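Local coordinates for protein proteolytically activated form of PPO4 Tyrosinase (Agaricus bisporus var. bisporus H97, PDB 4OUA) that is a copper-containing tyrosinase that hydroxylates monophenols to o-diphenols and oxidises these to reactive o-quinones, the first step of melanin synthesis, at residues A[28-33]-A[107-112]; A[34-39]-A[160-165]; A[218-223]-A[372-377]; A[228-233]-A[240-245]. All coordinates share one frame; numbering follows the deposited sequence.

Contact 1: A[28-33]-A[107-112]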
loop_
_atom_site.group_PDB
_atom_site.type_symbol
_atom_site.label_atom_id
_atom_site.label_comp_id
_atom_site.label_asym_id
_atom_site.label_seq_id
_atom_site.Cartn_x
_atom_site.Cartn_y
_atom_site.Cartn_z
ATOM N N PHE A 28 8.294 8.471 12.999
ATOM C CA PHE A 28 9.219 8.532 11.873
ATOM C C PHE A 28 10.480 7.723 12.150
ATOM O O PHE A 28 10.957 6.992 11.283
ATOM C CB PHE A 28 9.579 9.983 11.551
ATOM C CG PHE A 28 10.396 10.140 10.301
ATOM C CD1 PHE A 28 9.842 9.875 9.059
ATOM C CD2 PHE A 28 11.713 10.562 10.365
ATOM C CE1 PHE A 28 10.590 10.018 7.905
ATOM C CE2 PHE A 28 12.466 10.709 9.215
ATOM C CZ PHE A 28 11.904 10.437 7.982
ATOM N N THR A 29 11.015 7.858 13.360
ATOM C CA THR A 29 12.195 7.102 13.769
ATOM C C THR A 29 11.932 5.601 13.739
ATOM O O THR A 29 12.755 4.828 13.248
ATOM C CB THR A 29 12.655 7.491 15.185
ATOM O OG1 THR A 29 13.186 8.823 15.172
ATOM C CG2 THR A 29 13.726 6.531 15.675
ATOM N N LEU A 30 10.783 5.195 14.270
ATOM C CA LEU A 30 10.426 3.782 14.322
ATOM C C LEU A 30 10.217 3.216 12.925
ATOM O O LEU A 30 10.531 2.056 12.663
ATOM C CB LEU A 30 9.166 3.574 15.167
ATOM C CG LEU A 30 9.335 3.693 16.683
ATOM C CD1 LEU A 30 8.014 3.435 17.394
ATOM C CD2 LEU A 30 10.410 2.736 17.176
ATOM N N TYR A 31 9.692 4.045 12.030
ATOM C CA TYR A 31 9.418 3.623 10.663
ATOM C C TYR A 31 10.714 3.434 9.877
ATOM O O TYR A 31 10.868 2.460 9.143
ATOM C CB TYR A 31 8.507 4.634 9.963
ATOM C CG TYR A 31 7.942 4.141 8.652
ATOM C CD1 TYR A 31 6.849 3.284 8.624
ATOM C CD2 TYR A 31 8.501 4.529 7.440
ATOM C CE1 TYR A 31 6.328 2.827 7.429
ATOM C CE2 TYR A 31 7.986 4.078 6.238
ATOM C CZ TYR A 31 6.898 3.227 6.239
ATOM O OH TYR A 31 6.381 2.771 5.048
ATOM N N ILE A 32 11.645 4.370 10.040
ATOM C CA ILE A 32 12.934 4.301 9.360
ATOM C C ILE A 32 13.766 3.124 9.862
ATOM O O ILE A 32 14.478 2.479 9.091
ATOM C CB ILE A 32 13.741 5.598 9.545
ATOM C CG1 ILE A 32 12.957 6.800 9.011
ATOM C CG2 ILE A 32 15.093 5.488 8.856
ATOM C CD1 ILE A 32 12.652 6.726 7.532
ATOM N N ARG A 33 13.675 2.850 11.158
ATOM C CA ARG A 33 14.396 1.731 11.750
ATOM C C ARG A 33 13.787 0.395 11.337
ATOM O O ARG A 33 14.497 -0.515 10.912
ATOM C CB ARG A 33 14.411 1.846 13.276
ATOM C CG ARG A 33 15.247 2.997 13.811
ATOM C CD ARG A 33 16.701 2.874 13.383
ATOM N NE ARG A 33 17.584 3.703 14.199
ATOM C CZ ARG A 33 18.891 3.838 13.990
ATOM N NH1 ARG A 33 19.475 3.202 12.983
ATOM N NH2 ARG A 33 19.615 4.612 14.786
ATOM N N GLY A 107 10.671 -4.538 18.349
ATOM C CA GLY A 107 12.039 -4.885 18.677
ATOM C C GLY A 107 12.926 -3.659 18.645
ATOM O O GLY A 107 13.904 -3.564 19.385
ATOM N N ILE A 108 12.578 -2.713 17.779
ATOM C CA ILE A 108 13.305 -1.455 17.691
ATOM C C ILE A 108 13.115 -0.633 18.959
ATOM O O ILE A 108 14.065 -0.048 19.480
ATOM C CB ILE A 108 12.849 -0.622 16.478
ATOM C CG1 ILE A 108 13.157 -1.365 15.176
ATOM C CG2 ILE A 108 13.517 0.743 16.491
ATOM C CD1 ILE A 108 14.620 -1.694 14.990
ATOM N N ALA A 109 11.881 -0.605 19.455
ATOM C CA ALA A 109 11.529 0.200 20.622
ATOM C C ALA A 109 12.183 -0.315 21.901
ATOM O O ALA A 109 12.162 0.361 22.929
ATOM C CB ALA A 109 10.020 0.242 20.788
ATOM N N LYS A 110 12.758 -1.512 21.833
ATOM C CA LYS A 110 13.431 -2.108 22.983
ATOM C C LYS A 110 14.912 -1.749 23.004
ATOM O O LYS A 110 15.584 -1.915 24.020
ATOM C CB LYS A 110 13.262 -3.628 22.982
ATOM C CG LYS A 110 11.814 -4.084 22.970
ATOM C CD LYS A 110 11.007 -3.375 24.048
ATOM C CE LYS A 110 9.520 -3.669 23.913
ATOM N NZ LYS A 110 8.714 -2.879 24.884
ATOM N N LYS A 111 15.416 -1.258 21.877
ATOM C CA LYS A 111 16.820 -0.876 21.769
ATOM C C LYS A 111 17.064 0.518 22.336
ATOM O O LYS A 111 18.203 0.900 22.599
ATOM C CB LYS A 111 17.283 -0.932 20.311
ATOM C CG LYS A 111 17.211 -2.313 19.685
ATOM C CD LYS A 111 17.791 -2.305 18.278
ATOM C CE LYS A 111 17.639 -3.661 17.613
ATOM N NZ LYS A 111 16.209 -4.063 17.504
ATOM N N PHE A 112 15.990 1.279 22.516
ATOM C CA PHE A 112 16.101 2.613 23.091
ATOM C C PHE A 112 16.480 2.519 24.562
ATOM O O PHE A 112 15.952 1.685 25.297
ATOM C CB PHE A 112 14.795 3.389 22.919
ATOM C CG PHE A 112 14.538 3.838 21.509
ATOM C CD1 PHE A 112 13.839 3.032 20.626
ATOM C CD2 PHE A 112 14.998 5.067 21.066
ATOM C CE1 PHE A 112 13.603 3.442 19.326
ATOM C CE2 PHE A 112 14.766 5.482 19.767
ATOM C CZ PHE A 112 14.066 4.669 18.897
#
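Ile108 presses its CG2 methyl into the angle between two residues one turn apart on the 28-33 helix: CG2 lies 3.5 Å from Arg33 CB and 3.8 Å from Leu30 CD2. With CG2 anti to the backbone N and CG1 beside that nitrogen, the beta-branched side chain also lays CG1 and CD1 along the same Arg33 CB. The arginine thus serves the contact through the aliphatic root of its chain, which crosses the isoleucine at about a right angle and bends at chi2 (-60°), so that the guanidinium leads away from the interface. Leu30, whose side chain slides past Ile108 in the opposite direction, divides its CD2 methyl between Ile108 CG2 and the Phe112 ring, with CE1 at 3.9 Å. These residues join helix 25-39 to the C-terminal part of helix 86-109, the helix that near its start carries the copper ligand His90. Shortening Ile108 to an alanine is likely to open a gap beside Leu30 CD2 and Arg33 CB, which would lose their shared neighbour. Beyond the helical segment the chain turns so that Phe112 reaches back; its ring edge, at CZ, meets Thr29 CG2 at 3.7 Å. Thr29 suits this boundary because its methyl abuts the ring edge while OG1 is hydrogen-bonded to Thr152 N and Glu25 O, and the Phe112 ring is itself stacked with Trp119.

Contact 2: A[34-39]-A[160-165]; sequences ALQAIQ and TVRNPI
The side-chain amide of Gln36 lies over one face of the Arg162 guanidinium without bonding to it: OE1 sits 3.6 Å above that plane, offset toward its rim, and NE2 comes within 3.2 Å of Arg162 NH2, where two donors meet. The amide and guanidinium planes are 48° apart, so this is no parallel stack. Other partners fix the amide. NE2 is hydrogen-bonded to Asp40 OD2, and OE1 accepts from a water at 3.0 Å that also donates to Arg162 O. Gln36 gets there with CG anti to the backbone N (chi1 -177°) and a bend at chi2. One turn on, Gln39 extends its chain across Pro164, and its NE2 donates to Pro164 O (3.0 Å, N-H...O angle 153°), arriving tilted from the carbonyl plane. A glutamine fits here because its long arm spans the distance and its amide NH2 can donate to the backbone carbonyl of a buried proline. Pro164 CB touches both amide oxygens, Gln36 OE1 and Gln39 OE1, each at 3.7 Å. The same compact apolar ring packs its CB 4.1 Å from Leu35 CG, while Leu35 CD2 touches Ile165 CG1 at 3.9 Å. Asn163 OD1 accepts from Ile165 N at 2.9 Å, so the chain leaving the 148-152/158-162 beta hairpin turns onto helix 25-39 through an Asx turn.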
loop_
_atom_site.group_PDB
_atom_site.type_symbol
_atom_site.label_atom_id
_atom_site.label_comp_id
_atom_site.label_asym_id
_atom_site.label_seq_id
_atom_site.Cartn_x
_atom_site.Cartn_y
_atom_site.Cartn_z
ATOM N N ALA A 34 12.466 0.284 11.464
ATOM C CA ALA A 34 11.771 -0.968 11.186
ATOM C C ALA A 34 11.805 -1.309 9.704
ATOM O O ALA A 34 11.915 -2.477 9.330
ATOM C CB ALA A 34 10.335 -0.896 11.679
ATOM N N LEU A 35 11.708 -0.286 8.860
ATOM C CA LEU A 35 11.736 -0.488 7.416
ATOM C C LEU A 35 13.114 -0.964 6.960
ATOM O O LEU A 35 13.228 -1.837 6.098
ATOM C CB LEU A 35 11.347 0.800 6.689
ATOM C CG LEU A 35 11.270 0.720 5.166
ATOM C CD1 LEU A 35 10.328 -0.390 4.735
ATOM C CD2 LEU A 35 10.828 2.053 4.595
ATOM N N GLN A 36 14.158 -0.388 7.544
ATOM C CA GLN A 36 15.517 -0.824 7.259
ATOM C C GLN A 36 15.728 -2.238 7.793
ATOM O O GLN A 36 16.448 -3.039 7.201
ATOM C CB GLN A 36 16.533 0.143 7.873
ATOM C CG GLN A 36 17.985 -0.196 7.574
ATOM C CD GLN A 36 18.368 0.094 6.136
ATOM O OE1 GLN A 36 18.231 1.221 5.660
ATOM N NE2 GLN A 36 18.849 -0.926 5.435
ATOM N N ALA A 37 15.079 -2.539 8.911
ATOM C CA ALA A 37 15.221 -3.835 9.560
ATOM C C ALA A 37 14.670 -4.969 8.698
ATOM O O ALA A 37 15.294 -6.023 8.574
ATOM C CB ALA A 37 14.529 -3.821 10.914
ATOM N N ILE A 38 13.501 -4.750 8.106
ATOM C CA ILE A 38 12.860 -5.776 7.292
ATOM C C ILE A 38 13.464 -5.835 5.890
ATOM O O ILE A 38 13.351 -6.849 5.199
ATOM C CB ILE A 38 11.339 -5.547 7.185
ATOM C CG1 ILE A 38 11.039 -4.220 6.487
ATOM C CG2 ILE A 38 10.699 -5.582 8.563
ATOM C CD1 ILE A 38 9.562 -3.948 6.311
ATOM N N GLN A 39 14.104 -4.748 5.471
ATOM C CA GLN A 39 14.801 -4.727 4.191
ATOM C C GLN A 39 16.121 -5.484 4.290
ATOM O O GLN A 39 16.615 -6.025 3.301
ATOM C CB GLN A 39 15.056 -3.291 3.727
ATOM C CG GLN A 39 13.818 -2.549 3.257
ATOM C CD GLN A 39 14.143 -1.175 2.698
ATOM O OE1 GLN A 39 15.291 -0.729 2.747
ATOM N NE2 GLN A 39 13.133 -0.499 2.159
ATOM N N THR A 160 21.457 11.178 11.707
ATOM C CA THR A 160 20.991 11.079 10.329
ATOM C C THR A 160 21.471 9.780 9.695
ATOM O O THR A 160 22.672 9.555 9.541
ATOM C CB THR A 160 21.466 12.272 9.477
ATOM O OG1 THR A 160 22.894 12.251 9.367
ATOM C CG2 THR A 160 21.025 13.585 10.108
ATOM N N VAL A 161 20.522 8.922 9.338
ATOM C CA VAL A 161 20.836 7.648 8.703
ATOM C C VAL A 161 20.289 7.629 7.283
ATOM O O VAL A 161 19.454 8.460 6.927
ATOM C CB VAL A 161 20.256 6.463 9.494
ATOM C CG1 VAL A 161 20.744 6.500 10.930
ATOM C CG2 VAL A 161 18.738 6.489 9.446
ATOM N N ARG A 162 20.761 6.686 6.474
ATOM C CA ARG A 162 20.326 6.606 5.084
ATOM C C ARG A 162 18.837 6.281 4.998
ATOM O O ARG A 162 18.301 5.537 5.820
ATOM C CB ARG A 162 21.151 5.573 4.313
ATOM C CG ARG A 162 21.019 4.139 4.802
ATOM C CD ARG A 162 22.002 3.239 4.059
ATOM N NE ARG A 162 21.797 1.820 4.335
ATOM C CZ ARG A 162 22.151 1.221 5.467
ATOM N NH1 ARG A 162 22.718 1.923 6.439
ATOM N NH2 ARG A 162 21.931 -0.076 5.633
ATOM N N ASN A 163 18.180 6.856 3.996
ATOM C CA ASN A 163 16.735 6.737 3.844
ATOM C C ASN A 163 16.327 5.442 3.151
ATOM O O ASN A 163 16.611 5.250 1.968
ATOM C CB ASN A 163 16.194 7.936 3.065
ATOM C CG ASN A 163 14.692 8.083 3.191
ATOM O OD1 ASN A 163 14.001 7.173 3.653
ATOM N ND2 ASN A 163 14.175 9.234 2.777
ATOM N N PRO A 164 15.652 4.548 3.888
ATOM C CA PRO A 164 15.178 3.274 3.340
ATOM C C PRO A 164 13.887 3.430 2.539
ATOM O O PRO A 164 13.436 2.478 1.906
ATOM C CB PRO A 164 14.944 2.427 4.591
ATOM C CG PRO A 164 14.569 3.422 5.633
ATOM C CD PRO A 164 15.359 4.672 5.327
ATOM N N ILE A 165 13.308 4.625 2.571
ATOM C CA ILE A 165 12.046 4.887 1.888
ATOM C C ILE A 165 12.244 5.122 0.391
ATOM O O ILE A 165 11.349 4.851 -0.409
ATOM C CB ILE A 165 11.323 6.106 2.501
ATOM C CG1 ILE A 165 11.037 5.861 3.983
ATOM C CG2 ILE A 165 10.035 6.399 1.754
ATOM C CD1 ILE A 165 10.279 6.985 4.653
HETATM O O HOH W 1 18.191 3.546 7.528
#

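Contact 3: A[218-223]-A[372-377]; sequences KTYNML and HIDRRY
Two nearly antiparallel helices, 201-224 and 362-377, pack through Tyr220 and Tyr377, the local axes approaching to 9.9 Å at 167°. Tyr220 CB lies 3.9 Å from Tyr377 CB. Tyr220, with CG anti to its backbone N (chi1 -179°), reaches over to the neighbouring helix so that its OH donates to Asp374 OD1 at 2.7 Å, nearly along the C-O direction. The carboxylate plane is turned 50° from the ring, and the same OD1 forms a salt bridge with Lys224. A tyrosine suits this partly exposed position: its CD1 lies 4.0 Å from Ile373 CG2, and its hydroxyl engages the acid. Helix 201-224 also packs on helices 246-258 and 277-295 of the dicopper core, which carry copper ligands His250, His254 and His282. Deeper in, Leu223 CB meets Ile373 CD1 at 3.9 Å. The Tyr377 ring has Thr219 CG2 on one face and Arg376 CG over the centre of the other, while its OH is hydrogen-bonded to Asp132.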
loop_
_atom_site.group_PDB
_atom_site.type_symbol
_atom_site.label_atom_id
_atom_site.label_comp_id
_atom_site.label_asym_id
_atom_site.label_seq_id
_atom_site.Cartn_x
_atom_site.Cartn_y
_atom_site.Cartn_z
ATOM N N LYS A 218 -9.416 13.624 -11.017
ATOM C CA LYS A 218 -9.656 12.199 -11.205
ATOM C C LYS A 218 -10.106 11.546 -9.901
ATOM O O LYS A 218 -11.027 10.729 -9.891
ATOM C CB LYS A 218 -8.402 11.495 -11.727
ATOM C CG LYS A 218 -8.079 11.753 -13.187
ATOM C CD LYS A 218 -7.159 10.664 -13.724
ATOM C CE LYS A 218 -6.664 10.973 -15.128
ATOM N NZ LYS A 218 -5.648 12.061 -15.134
ATOM N N THR A 219 -9.447 11.914 -8.805
ATOM C CA THR A 219 -9.754 11.348 -7.497
ATOM C C THR A 219 -11.138 11.769 -7.023
ATOM O O THR A 219 -11.876 10.970 -6.450
ATOM C CB THR A 219 -8.717 11.768 -6.444
ATOM O OG1 THR A 219 -7.405 11.394 -6.888
ATOM C CG2 THR A 219 -9.009 11.093 -5.114
ATOM N N TYR A 220 -11.478 13.029 -7.266
ATOM C CA TYR A 220 -12.781 13.568 -6.892
ATOM C C TYR A 220 -13.914 12.768 -7.527
ATOM O O TYR A 220 -14.801 12.276 -6.830
ATOM C CB TYR A 220 -12.879 15.041 -7.293
ATOM C CG TYR A 220 -14.186 15.703 -6.925
ATOM C CD1 TYR A 220 -14.436 16.116 -5.624
ATOM C CD2 TYR A 220 -15.168 15.925 -7.884
ATOM C CE1 TYR A 220 -15.631 16.725 -5.285
ATOM C CE2 TYR A 220 -16.366 16.535 -7.553
ATOM C CZ TYR A 220 -16.592 16.931 -6.253
ATOM O OH TYR A 220 -17.782 17.535 -5.922
ATOM N N ASN A 221 -13.873 12.634 -8.849
ATOM C CA ASN A 221 -14.917 11.928 -9.585
ATOM C C ASN A 221 -14.999 10.451 -9.218
ATOM O O ASN A 221 -16.063 9.838 -9.310
ATOM C CB ASN A 221 -14.695 12.072 -11.091
ATOM C CG ASN A 221 -14.769 13.511 -11.557
ATOM O OD1 ASN A 221 -15.632 14.274 -11.121
ATOM N ND2 ASN A 221 -13.857 13.893 -12.443
ATOM N N MET A 222 -13.872 9.883 -8.804
ATOM C CA MET A 222 -13.821 8.480 -8.413
ATOM C C MET A 222 -14.571 8.254 -7.109
ATOM O O MET A 222 -15.367 7.322 -6.991
ATOM C CB MET A 222 -12.368 8.018 -8.280
ATOM C CG MET A 222 -12.190 6.618 -7.705
ATOM S SD MET A 222 -11.948 6.617 -5.917
ATOM C CE MET A 222 -10.576 7.757 -5.759
ATOM N N LEU A 223 -14.317 9.124 -6.137
ATOM C CA LEU A 223 -14.896 8.997 -4.806
ATOM C C LEU A 223 -16.397 9.275 -4.784
ATOM O O LEU A 223 -17.163 8.545 -4.156
ATOM C CB LEU A 223 -14.183 9.941 -3.836
ATOM C CG LEU A 223 -12.713 9.623 -3.555
ATOM C CD1 LEU A 223 -12.052 10.745 -2.765
ATOM C CD2 LEU A 223 -12.589 8.297 -2.817
ATOM N N HIS A 372 -16.246 16.772 3.260
ATOM C CA HIS A 372 -14.805 16.589 3.343
ATOM C C HIS A 372 -14.194 16.413 1.955
ATOM O O HIS A 372 -13.218 17.079 1.605
ATOM C CB HIS A 372 -14.478 15.385 4.229
ATOM C CG HIS A 372 -13.013 15.119 4.372
ATOM N ND1 HIS A 372 -12.104 16.103 4.693
ATOM C CD2 HIS A 372 -12.298 13.976 4.241
ATOM C CE1 HIS A 372 -10.894 15.580 4.752
ATOM N NE2 HIS A 372 -10.983 14.291 4.482
ATOM N N ILE A 373 -14.781 15.517 1.167
ATOM C CA ILE A 373 -14.304 15.262 -0.188
ATOM C C ILE A 373 -14.452 16.494 -1.076
ATOM O O ILE A 373 -13.513 16.875 -1.776
ATOM C CB ILE A 373 -15.052 14.082 -0.832
ATOM C CG1 ILE A 373 -14.845 12.812 -0.002
ATOM C CG2 ILE A 373 -14.584 13.878 -2.264
ATOM C CD1 ILE A 373 -15.573 11.600 -0.539
ATOM N N ASP A 374 -15.630 17.110 -1.038
ATOM C CA ASP A 374 -15.904 18.323 -1.808
ATOM C C ASP A 374 -14.892 19.429 -1.529
ATOM O O ASP A 374 -14.389 20.073 -2.448
ATOM C CB ASP A 374 -17.311 18.841 -1.503
ATOM C CG ASP A 374 -18.394 17.975 -2.100
ATOM O OD1 ASP A 374 -18.200 17.478 -3.229
ATOM O OD2 ASP A 374 -19.440 17.796 -1.440
ATOM N N ARG A 375 -14.604 19.641 -0.251
ATOM C CA ARG A 375 -13.734 20.726 0.180
ATOM C C ARG A 375 -12.262 20.439 -0.105
ATOM O O ARG A 375 -11.455 21.361 -0.224
ATOM C CB ARG A 375 -13.944 20.989 1.674
ATOM C CG ARG A 375 -12.900 21.883 2.319
ATOM C CD ARG A 375 -13.293 22.228 3.744
ATOM N NE ARG A 375 -13.747 21.055 4.483
ATOM C CZ ARG A 375 -15.006 20.844 4.852
ATOM N NH1 ARG A 375 -15.943 21.735 4.561
ATOM N NH2 ARG A 375 -15.328 19.746 5.522
ATOM N N ARG A 376 -11.915 19.161 -0.228
ATOM C CA ARG A 376 -10.518 18.774 -0.385
ATOM C C ARG A 376 -10.148 18.443 -1.830
ATOM O O ARG A 376 -9.056 18.778 -2.286
ATOM C CB ARG A 376 -10.199 17.580 0.519
ATOM C CG ARG A 376 -8.726 17.201 0.559
ATOM C CD ARG A 376 -8.452 16.202 1.672
ATOM N NE ARG A 376 -7.034 15.873 1.792
ATOM C CZ ARG A 376 -6.160 16.578 2.504
ATOM N NH1 ARG A 376 -6.554 17.663 3.158
ATOM N NH2 ARG A 376 -4.889 16.202 2.561
ATOM N N TYR A 377 -11.054 17.788 -2.550
ATOM C CA TYR A 377 -10.761 17.358 -3.915
ATOM C C TYR A 377 -11.677 18.017 -4.942
ATOM O O TYR A 377 -11.656 17.662 -6.120
ATOM C CB TYR A 377 -10.871 15.837 -4.029
ATOM C CG TYR A 377 -10.035 15.090 -3.016
ATOM C CD1 TYR A 377 -8.666 14.941 -3.192
ATOM C CD2 TYR A 377 -10.616 14.532 -1.886
ATOM C CE1 TYR A 377 -7.898 14.260 -2.268
ATOM C CE2 TYR A 377 -9.857 13.850 -0.958
ATOM C CZ TYR A 377 -8.499 13.716 -1.153
ATOM O OH TYR A 377 -7.739 13.038 -0.230
#

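Contact 4: A[228-233]-A[240-245]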
loop_
_atom_site.group_PDB
_atom_site.type_symbol
_atom_site.label_atom_id
_atom_site.label_comp_id
_atom_site.label_asym_id
_atom_site.label_seq_id
_atom_site.Cartn_x
_atom_site.Cartn_y
_atom_site.Cartn_z
ATOM N N ASN A 228 -22.417 1.492 -8.454
ATOM C CA ASN A 228 -22.220 0.052 -8.568
ATOM C C ASN A 228 -20.769 -0.341 -8.305
ATOM O O ASN A 228 -19.848 0.442 -8.541
ATOM C CB ASN A 228 -22.661 -0.446 -9.947
ATOM C CG ASN A 228 -21.817 0.122 -11.073
ATOM O OD1 ASN A 228 -21.395 1.279 -11.028
ATOM N ND2 ASN A 228 -21.564 -0.693 -12.090
ATOM N N TRP A 229 -20.577 -1.562 -7.819
ATOM C CA TRP A 229 -19.262 -2.043 -7.413
ATOM C C TRP A 229 -18.361 -2.368 -8.600
ATOM O O TRP A 229 -17.142 -2.206 -8.527
ATOM C CB TRP A 229 -19.411 -3.278 -6.521
ATOM C CG TRP A 229 -18.109 -3.883 -6.094
ATOM C CD1 TRP A 229 -17.462 -4.931 -6.678
ATOM C CD2 TRP A 229 -17.295 -3.475 -4.988
ATOM N NE1 TRP A 229 -16.296 -5.202 -6.004
ATOM C CE2 TRP A 229 -16.171 -4.323 -4.964
ATOM C CE3 TRP A 229 -17.411 -2.478 -4.016
ATOM C CZ2 TRP A 229 -15.167 -4.201 -4.006
ATOM C CZ3 TRP A 229 -16.413 -2.359 -3.067
ATOM C CH2 TRP A 229 -15.306 -3.215 -3.069
ATOM N N GLU A 230 -18.961 -2.832 -9.691
ATOM C CA GLU A 230 -18.194 -3.236 -10.864
ATOM C C GLU A 230 -17.406 -2.074 -11.456
ATOM O O GLU A 230 -16.233 -2.220 -11.792
ATOM C CB GLU A 230 -19.115 -3.837 -11.927
ATOM C CG GLU A 230 -18.869 -5.315 -12.190
ATOM C CD GLU A 230 -17.479 -5.586 -12.739
ATOM O OE1 GLU A 230 -16.873 -4.659 -13.318
ATOM O OE2 GLU A 230 -16.993 -6.728 -12.591
ATOM N N ALA A 231 -18.053 -0.919 -11.579
ATOM C CA ALA A 231 -17.414 0.254 -12.163
ATOM C C ALA A 231 -16.428 0.902 -11.192
ATOM O O ALA A 231 -15.603 1.724 -11.590
ATOM C CB ALA A 231 -18.464 1.262 -12.601
ATOM N N PHE A 232 -16.517 0.525 -9.921
ATOM C CA PHE A 232 -15.671 1.113 -8.887
ATOM C C PHE A 232 -14.475 0.233 -8.528
ATOM O O PHE A 232 -13.392 0.737 -8.232
ATOM C CB PHE A 232 -16.498 1.393 -7.630
ATOM C CG PHE A 232 -15.670 1.682 -6.408
ATOM C CD1 PHE A 232 -15.141 2.944 -6.194
ATOM C CD2 PHE A 232 -15.423 0.691 -5.472
ATOM C CE1 PHE A 232 -14.383 3.213 -5.072
ATOM C CE2 PHE A 232 -14.664 0.953 -4.348
ATOM C CZ PHE A 232 -14.143 2.216 -4.148
ATOM N N SER A 233 -14.647 -1.074 -8.589
ATOM C CA SER A 233 -13.622 -1.999 -8.167
ATOM C C SER A 233 -12.425 -2.097 -9.055
ATOM O O SER A 233 -11.320 -1.975 -8.598
ATOM C CB SER A 233 -14.214 -3.363 -8.050
ATOM O OG SER A 233 -15.310 -3.414 -8.883
ATOM N N ASP A 240 -14.024 2.477 -21.030
ATOM C CA ASP A 240 -14.532 3.762 -20.560
ATOM C C ASP A 240 -15.443 3.622 -19.345
ATOM O O ASP A 240 -15.491 4.508 -18.491
ATOM C CB ASP A 240 -15.279 4.481 -21.686
ATOM C CG ASP A 240 -14.363 5.340 -22.539
ATOM O OD1 ASP A 240 -13.135 5.104 -22.524
ATOM O OD2 ASP A 240 -14.871 6.252 -23.225
ATOM N N THR A 241 -16.162 2.506 -19.267
ATOM C CA THR A 241 -17.117 2.290 -18.185
ATOM C C THR A 241 -16.424 1.990 -16.856
ATOM O O THR A 241 -17.064 1.977 -15.806
ATOM C CB THR A 241 -18.081 1.138 -18.516
ATOM O OG1 THR A 241 -17.339 -0.077 -18.679
ATOM C CG2 THR A 241 -18.844 1.436 -19.800
ATOM N N HIS A 242 -15.118 1.750 -16.909
ATOM C CA HIS A 242 -14.341 1.485 -15.703
ATOM C C HIS A 242 -13.264 2.545 -15.486
ATOM O O HIS A 242 -12.410 2.404 -14.612
ATOM C CB HIS A 242 -13.691 0.100 -15.773
ATOM C CG HIS A 242 -14.669 -1.033 -15.811
ATOM N ND1 HIS A 242 -15.417 -1.336 -16.928
ATOM C CD2 HIS A 242 -15.015 -1.943 -14.869
ATOM C CE1 HIS A 242 -16.183 -2.381 -16.673
ATOM N NE2 HIS A 242 -15.959 -2.769 -15.430
ATOM N N ALA A 243 -13.313 3.609 -16.284
ATOM C CA ALA A 243 -12.298 4.657 -16.234
ATOM C C ALA A 243 -12.338 5.439 -14.925
ATOM O O ALA A 243 -11.376 6.118 -14.568
ATOM C CB ALA A 243 -12.464 5.602 -17.411
ATOM N N ASN A 244 -13.455 5.338 -14.212
ATOM C CA ASN A 244 -13.635 6.069 -12.964
ATOM C C ASN A 244 -13.538 5.144 -11.752
ATOM O O ASN A 244 -14.058 5.450 -10.679
ATOM C CB ASN A 244 -14.984 6.792 -12.971
ATOM C CG ASN A 244 -15.052 7.913 -11.953
ATOM O OD1 ASN A 244 -14.058 8.590 -11.690
ATOM N ND2 ASN A 244 -16.228 8.112 -11.371
ATOM N N SER A 245 -12.868 4.011 -11.931
ATOM C CA SER A 245 -12.758 3.017 -10.870
ATOM C C SER A 245 -11.657 3.365 -9.877
ATOM O O SER A 245 -10.779 4.179 -10.165
ATOM C CB SER A 245 -12.498 1.630 -11.460
ATOM O OG SER A 245 -11.252 1.589 -12.132
#
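His242 points the edge of its imidazole at Glu230, on the short helix 229-233, from a loop of two overlapping type I turns that leads to the N-cap of helix 246-258. The carboxylate and ring planes stand 81° apart, almost perpendicular. Even so, Glu230 OE1 lies practically in the ring plane, and His242 NE2 donates to it at 3.0 Å with an N-H...O angle of 153°, meeting the oxygen nearly along its C-O bond. A bend at chi2 (-63°) in the Glu230 chain brings the acid to the ring. At the other ring nitrogen, ND1 is hydrogen-bonded to Asp239 OD1 and makes a weak bond to Thr241 OG1. With both nitrogens facing acids, the ring may well be protonated; a histidine is apt because its two nitrogens can serve Glu230 and Asp239 at once. A leucine in place of His242 would probably leave Glu230 and Asp239 without their common donor and free the loop to shift against the helix. Beside this polar pair, the small Ala231 lets the turn come close, its CB 3.6 Å from Thr241 O. Ser245, the N-cap residue, packs its CB against the carbonyls of Ala231 and Phe232, while its OG caps Ala248 N. The helix so begun carries the copper ligands His250 and His254. Ser245 OG donates in turn to His242 O at 2.9 Å, in the carbonyl plane, and that oxygen also accepts from Ser245 N.

How the contacts relate
Helix 25-39 opens both of the first two contacts. Contact 1 closes when the end of helix 86-109 returns to 28-33, and contact 2 when the chain leaving strand 158-162 comes back to 34-39; contact 2 opens before contact 1 has closed, so the two loops cross. They also touch, with Ile32 packing on Val161, Pro164 and Ile165. Across the chain's centre from contact 2, contact 3 spans the longest loop, tying helix 201-224 to helix 362-377 near the C terminus. Contact 4, a short closure between helix 229-233 and the approach to helix 246-258, falls wholly within that loop. Contacts 3 and 4 meet where Asn221 O probably hydrogen-bonds to Asn244 ND2.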